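Local atomic coordinates of tartronic semialdehyde reductase (Salmonella typhimurium, PDB entry 1YB4), a protein that catalyses the reversible NAD(P)-dependent interconversion of tartronate semialdehyde (2-hydroxy-3-oxopropanoate) and (R)-glycerate. Residues S96-P100 / I101-R105; C171-A174 / N175-V179. One frame throughout, in Å; residues are numbered along the deposited sequence.

Contact 1 comes first along the chain. Residues 96-105 leave strand 90-94 of the mixed sheet and turn into helix 100-111, so the contact closes a short strand-to-helix turn in the nucleotide-binding domain. Contact 2, residues 171-179, is two turns of the long helix 167-195, which follows that sheet's last strand and leads into the C-terminal part. The two lie in series, neither enclosing nor crossing the other, with centres about 14 Å apart. They nevertheless meet in space: Ser97 OG is 2.6 Å from Lys172 NZ, and Pro100 CG lies 4.0 Å from Val173 CG2. Together they join the turn after strand 90-94 to the long helix at the predicted active-site lysine.

Contact 1 of 2, residues S96-P100 / I101-R105; sequences SSISP and IETKR
A serine N-cap opens helix 100-111: Ser99 meets the first turn with both its side chain and its carbonyl. Its OG, swung opposite its own N (chi1 165°), accepts the N-H of Glu102 at 3.2 Å; the N-H...O angle of 165° identifies a nearly straight capping bond. The Glu102 side chain folds back along the same hydroxyl, with Glu102 CG 3.0 Å from Ser99 OG. Beyond CG the chain bends at chi2 (-65°), and Glu102 OE2 receives Arg105 NH1 at 2.6 Å as part of a salt bridge. The nitrogen stands well above the carboxylate plane, while the oxygen lies near the edge of the guanidinium.

The first regular helical bond runs from Thr103 N to Ser99 O, 2.9 Å long, and Lys104 N follows on Pro100 O at 3.2 Å. Thr103 OG1 also lies 3.1 Å from Ser99 O. The Ile98 side chain comes obliquely against the same hydroxyl, its CG1 3.4 Å from Thr103 OG1. Pro100 takes the first helical position, and its side chain touches Gln169, Thr170 and Val173 of helix 167-195. Lys104 reaches across to the second subunit, where its NZ bonds Ala196 O.

The cap marks where the helix starts. The hydroxyl of Ser99 thus satisfies a first-turn amide that has no preceding helical carbonyl to use, and proline, lacking an N-H, adds no further donor to be capped.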
ATOM      1  N   SER A  96      15.707 -26.837  -2.572  1.00 32.03           N
ATOM      2  CA  SER A  96      15.727 -25.615  -1.776  1.00 32.27           C
ATOM      3  C   SER A  96      14.778 -24.622  -2.431  1.00 32.00           C
ATOM      4  O   SER A  96      14.413 -24.784  -3.597  1.00 32.36           O
ATOM      5  CB  SER A  96      17.117 -24.972  -1.775  1.00 32.23           C
ATOM      6  OG  SER A  96      18.154 -25.887  -1.480  1.00 35.19           O
ATOM      7  N   SER A  97      14.370 -23.604  -1.683  1.00 30.74           N
ATOM      8  CA  SER A  97      13.524 -22.558  -2.244  1.00 30.11           C
ATOM      9  C   SER A  97      14.466 -21.381  -2.456  1.00 29.70           C
ATOM     10  O   SER A  97      14.828 -20.672  -1.512  1.00 29.29           O
ATOM     11  CB  SER A  97      12.396 -22.161  -1.286  1.00 27.34           C
ATOM     12  OG  SER A  97      11.438 -23.188  -1.185  1.00 26.92           O
ATOM     13  N   ILE A  98      14.887 -21.199  -3.698  1.00 31.38           N
ATOM     14  CA  ILE A  98      15.801 -20.119  -4.022  1.00 32.26           C
ATOM     15  C   ILE A  98      15.245 -19.296  -5.172  1.00 33.59           C
ATOM     16  O   ILE A  98      14.088 -19.459  -5.568  1.00 33.58           O
ATOM     17  CB  ILE A  98      17.205 -20.664  -4.410  1.00 32.12           C
ATOM     18  CG1 ILE A  98      17.173 -21.288  -5.806  1.00 30.12           C
ATOM     19  CG2 ILE A  98      17.637 -21.722  -3.409  1.00 29.19           C
ATOM     20  CD1 ILE A  98      18.512 -21.891  -6.242  1.00 30.98           C
ATOM     21  N   SER A  99      16.093 -18.436  -5.719  1.00 33.60           N
ATOM     22  CA  SER A  99      15.716 -17.549  -6.795  1.00 33.11           C
ATOM     23  C   SER A  99      15.416 -18.211  -8.121  1.00 32.72           C
ATOM     24  O   SER A  99      16.228 -18.968  -8.644  1.00 33.12           O
ATOM     25  CB  SER A  99      16.801 -16.501  -7.002  1.00 31.42           C
ATOM     26  OG  SER A  99      16.623 -15.853  -8.248  1.00 37.28           O
ATOM     27  N   PRO A 100      14.238 -17.916  -8.688  1.00 33.06           N
ATOM     28  CA  PRO A 100      13.795 -18.464  -9.974  1.00 35.48           C
ATOM     29  C   PRO A 100      14.753 -18.115 -11.119  1.00 35.94           C
ATOM     30  O   PRO A 100      15.136 -18.988 -11.894  1.00 33.17           O
ATOM     31  CB  PRO A 100      12.411 -17.840 -10.152  1.00 34.60           C
ATOM     32  CG  PRO A 100      11.924 -17.726  -8.718  1.00 33.57           C
ATOM     33  CD  PRO A 100      13.141 -17.178  -8.029  1.00 32.05           C
ATOM     34  N   ILE A 101      15.140 -16.840 -11.205  1.00 37.56           N
ATOM     35  CA  ILE A 101      16.066 -16.366 -12.238  1.00 38.56           C
ATOM     36  C   ILE A 101      17.440 -17.056 -12.112  1.00 40.43           C
ATOM     37  O   ILE A 101      18.064 -17.422 -13.119  1.00 39.25           O
ATOM     38  CB  ILE A 101      16.290 -14.824 -12.148  1.00 39.49           C
ATOM     39  CG1 ILE A 101      14.970 -14.074 -12.353  1.00 41.86           C
ATOM     40  CG2 ILE A 101      17.293 -14.381 -13.191  1.00 33.66           C
ATOM     41  CD1 ILE A 101      13.984 -14.233 -11.217  1.00 43.38           C
ATOM     42  N   GLU A 102      17.905 -17.218 -10.874  1.00 39.86           N
ATOM     43  CA  GLU A 102      19.185 -17.865 -10.592  1.00 42.15           C
ATOM     44  C   GLU A 102      19.149 -19.315 -11.038  1.00 40.97           C
ATOM     45  O   GLU A 102      20.041 -19.790 -11.731  1.00 40.01           O
ATOM     46  CB  GLU A 102      19.471 -17.835  -9.092  1.00 48.81           C
ATOM     47  CG  GLU A 102      19.573 -16.460  -8.529  1.00 55.87           C
ATOM     48  CD  GLU A 102      20.751 -15.736  -9.094  1.00 60.37           C
ATOM     49  OE1 GLU A 102      21.888 -16.070  -8.696  1.00 65.05           O
ATOM     50  OE2 GLU A 102      20.534 -14.850  -9.947  1.00 63.34           O
ATOM     51  N   THR A 103      18.115 -20.022 -10.601  1.00 41.06           N
ATOM     52  CA  THR A 103      17.956 -21.422 -10.953  1.00 41.23           C
ATOM     53  C   THR A 103      18.077 -21.601 -12.461  1.00 42.37           C
ATOM     54  O   THR A 103      18.673 -22.571 -12.926  1.00 42.65           O
ATOM     55  CB  THR A 103      16.603 -21.960 -10.461  1.00 39.46           C
ATOM     56  OG1 THR A 103      16.620 -22.037  -9.027  1.00 36.23           O
ATOM     57  CG2 THR A 103      16.327 -23.339 -11.043  1.00 39.96           C
ATOM     58  N   LYS A 104      17.524 -20.659 -13.221  1.00 42.62           N
ATOM     59  CA  LYS A 104      17.594 -20.721 -14.671  1.00 42.84           C
ATOM     60  C   LYS A 104      19.039 -20.892 -15.111  1.00 42.32           C
ATOM     61  O   LYS A 104      19.337 -21.758 -15.931  1.00 39.82           O
ATOM     62  CB  LYS A 104      17.026 -19.443 -15.295  1.00 47.47           C
ATOM     63  CG  LYS A 104      15.516 -19.240 -15.128  1.00 51.12           C
ATOM     64  CD  LYS A 104      14.709 -19.947 -16.217  1.00 51.45           C
ATOM     65  CE  LYS A 104      13.218 -19.613 -16.120  1.00 50.69           C
ATOM     66  NZ  LYS A 104      12.920 -18.173 -16.372  1.00 48.89           N
ATOM     67  N   ARG A 105      19.945 -20.087 -14.562  1.00 43.01           N
ATOM     68  CA  ARG A 105      21.336 -20.206 -14.978  1.00 46.98           C
ATOM     69  C   ARG A 105      22.136 -21.320 -14.303  1.00 44.17           C
ATOM     70  O   ARG A 105      23.091 -21.830 -14.882  1.00 45.64           O
ATOM     71  CB  ARG A 105      22.067 -18.865 -14.858  1.00 49.75           C
ATOM     72  CG  ARG A 105      22.440 -18.432 -13.467  1.00 60.25           C
ATOM     73  CD  ARG A 105      23.516 -17.348 -13.543  1.00 65.23           C
ATOM     74  NE  ARG A 105      23.850 -16.794 -12.235  1.00 70.53           N
ATOM     75  CZ  ARG A 105      23.035 -16.027 -11.515  1.00 72.52           C
ATOM     76  NH1 ARG A 105      21.825 -15.716 -11.974  1.00 72.50           N
ATOM     77  NH2 ARG A 105      23.437 -15.569 -10.336  1.00 72.86           N
TER

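Contact 2 of 2, residues C171-A174 / N175-V179; sequences CKVA and NQIIV
Lys172 and Gln176, one helical turn apart, touch through their aliphatic parts: Lys172 CE lies 3.9 Å from both CG and CD of Gln176, where the two chains pass at a slant. A bend in the lysine chain at chi2 (62°) goes with this placing of CE against the glutamine. Its ammonium end is bonded to Ser97 OG and Val122 O, so two oxygens from outside the helix hold NZ. Gln176 NE2 reaches Asp241 through a weak bond.

On another side of the helix, Val173 CG1 packs on Ile177 CD1 at 4.2 Å, and both side chains rest against Ala245 of helix 235-251. Behind these contacts stands the backbone. Gln176 N donates to Lys172 O at 3.0 Å with an N-H...O angle of 165°, and Ile177 N to Val173 O at 3.0 Å. Asn175 N reaches Cys171 O at 3.1 Å, whereas the bond from Ile178 N to Ala174 O is weak. The second subunit packs on Cys171, Val173, Asn175 and Ile178.

This i to i+4 pattern is that of a regular, buried alpha-helix, here the long helix 167-195 that carries the predicted active-site lysine beside the nucleotide-binding domain.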
ATOM      1  N   CYS A 171       6.945 -21.585  -9.169  1.00 29.36           N
ATOM      2  CA  CYS A 171       5.691 -22.111  -8.638  1.00 27.79           C
ATOM      3  C   CYS A 171       5.646 -21.959  -7.118  1.00 27.77           C
ATOM      4  O   CYS A 171       4.616 -21.611  -6.544  1.00 27.86           O
ATOM      5  CB  CYS A 171       5.534 -23.575  -9.027  1.00 25.86           C
ATOM      6  SG  CYS A 171       3.883 -24.232  -8.724  1.00 28.11           S
ATOM      7  N   LYS A 172       6.770 -22.219  -6.463  1.00 29.21           N
ATOM      8  CA  LYS A 172       6.826 -22.081  -5.016  1.00 26.48           C
ATOM      9  C   LYS A 172       6.594 -20.617  -4.618  1.00 27.80           C
ATOM     10  O   LYS A 172       5.810 -20.344  -3.715  1.00 28.97           O
ATOM     11  CB  LYS A 172       8.184 -22.556  -4.492  1.00 23.54           C
ATOM     12  CG  LYS A 172       8.391 -22.363  -2.988  1.00 19.54           C
ATOM     13  CD  LYS A 172       7.382 -23.152  -2.179  1.00 18.73           C
ATOM     14  CE  LYS A 172       7.601 -22.956  -0.687  1.00 19.05           C
ATOM     15  NZ  LYS A 172       9.020 -23.239  -0.314  1.00 14.38           N
ATOM     16  N   VAL A 173       7.268 -19.679  -5.284  1.00 28.24           N
ATOM     17  CA  VAL A 173       7.113 -18.265  -4.937  1.00 27.51           C
ATOM     18  C   VAL A 173       5.665 -17.845  -5.048  1.00 28.34           C
ATOM     19  O   VAL A 173       5.147 -17.150  -4.173  1.00 27.39           O
ATOM     20  CB  VAL A 173       7.964 -17.345  -5.836  1.00 26.71           C
ATOM     21  CG1 VAL A 173       7.640 -15.884  -5.548  1.00 25.77           C
ATOM     22  CG2 VAL A 173       9.426 -17.586  -5.574  1.00 23.13           C
ATOM     23  N   ALA A 174       5.017 -18.282  -6.127  1.00 30.37           N
ATOM     24  CA  ALA A 174       3.612 -17.966  -6.375  1.00 29.06           C
ATOM     25  C   ALA A 174       2.742 -18.487  -5.232  1.00 29.32           C
ATOM     26  O   ALA A 174       1.791 -17.831  -4.813  1.00 28.35           O
ATOM     27  CB  ALA A 174       3.167 -18.569  -7.709  1.00 28.89           C
ATOM     28  N   ASN A 175       3.085 -19.671  -4.735  1.00 30.77           N
ATOM     29  CA  ASN A 175       2.370 -20.292  -3.625  1.00 32.93           C
ATOM     30  C   ASN A 175       2.487 -19.389  -2.386  1.00 32.38           C
ATOM     31  O   ASN A 175       1.481 -19.029  -1.755  1.00 34.74           O
ATOM     32  CB  ASN A 175       2.970 -21.686  -3.336  1.00 33.69           C
ATOM     33  CG  ASN A 175       2.162 -22.489  -2.303  1.00 38.48           C
ATOM     34  OD1 ASN A 175       2.348 -22.351  -1.087  1.00 41.18           O
ATOM     35  ND2 ASN A 175       1.254 -23.329  -2.793  1.00 37.46           N
ATOM     36  N   GLN A 176       3.714 -19.001  -2.055  1.00 30.18           N
ATOM     37  CA  GLN A 176       3.953 -18.164  -0.882  1.00 26.76           C
ATOM     38  C   GLN A 176       3.322 -16.785  -0.937  1.00 25.24           C
ATOM     39  O   GLN A 176       2.955 -16.235   0.099  1.00 24.93           O
ATOM     40  CB  GLN A 176       5.451 -18.075  -0.620  1.00 25.97           C
ATOM     41  CG  GLN A 176       6.058 -19.430  -0.304  1.00 23.36           C
ATOM     42  CD  GLN A 176       5.267 -20.180   0.762  1.00 22.69           C
ATOM     43  OE1 GLN A 176       4.410 -21.018   0.460  1.00 22.84           O
ATOM     44  NE2 GLN A 176       5.536 -19.862   2.013  1.00 17.08           N
ATOM     45  N   ILE A 177       3.177 -16.225  -2.134  1.00 26.44           N
ATOM     46  CA  ILE A 177       2.531 -14.919  -2.259  1.00 25.35           C
ATOM     47  C   ILE A 177       1.052 -15.037  -1.876  1.00 24.10           C
ATOM     48  O   ILE A 177       0.546 -14.259  -1.074  1.00 27.69           O
ATOM     49  CB  ILE A 177       2.597 -14.367  -3.704  1.00 24.43           C
ATOM     50  CG1 ILE A 177       4.001 -13.875  -4.030  1.00 22.72           C
ATOM     51  CG2 ILE A 177       1.614 -13.238  -3.867  1.00 21.03           C
ATOM     52  CD1 ILE A 177       4.167 -13.471  -5.480  1.00 24.24           C
ATOM     53  N   ILE A 178       0.367 -16.017  -2.453  1.00 21.46           N
ATOM     54  CA  ILE A 178      -1.047 -16.216  -2.190  1.00 18.08           C
ATOM     55  C   ILE A 178      -1.309 -16.613  -0.753  1.00 22.31           C
ATOM     56  O   ILE A 178      -2.283 -16.166  -0.168  1.00 23.35           O
ATOM     57  CB  ILE A 178      -1.639 -17.267  -3.147  1.00 18.29           C
ATOM     58  CG1 ILE A 178      -1.806 -16.632  -4.536  1.00 17.36           C
ATOM     59  CG2 ILE A 178      -2.951 -17.828  -2.594  1.00 13.37           C
ATOM     60  CD1 ILE A 178      -2.464 -17.508  -5.580  1.00 16.96           C
ATOM     61  N   VAL A 179      -0.452 -17.439  -0.164  1.00 24.36           N
ATOM     62  CA  VAL A 179      -0.691 -17.826   1.216  1.00 25.30           C
ATOM     63  C   VAL A 179      -0.622 -16.590   2.088  1.00 26.11           C
ATOM     64  O   VAL A 179      -1.435 -16.418   2.999  1.00 27.91           O
ATOM     65  CB  VAL A 179       0.333 -18.867   1.705  1.00 28.59           C
ATOM     66  CG1 VAL A 179       0.052 -19.256   3.166  1.00 26.52           C
ATOM     67  CG2 VAL A 179       0.259 -20.090   0.813  1.00 32.81           C
TER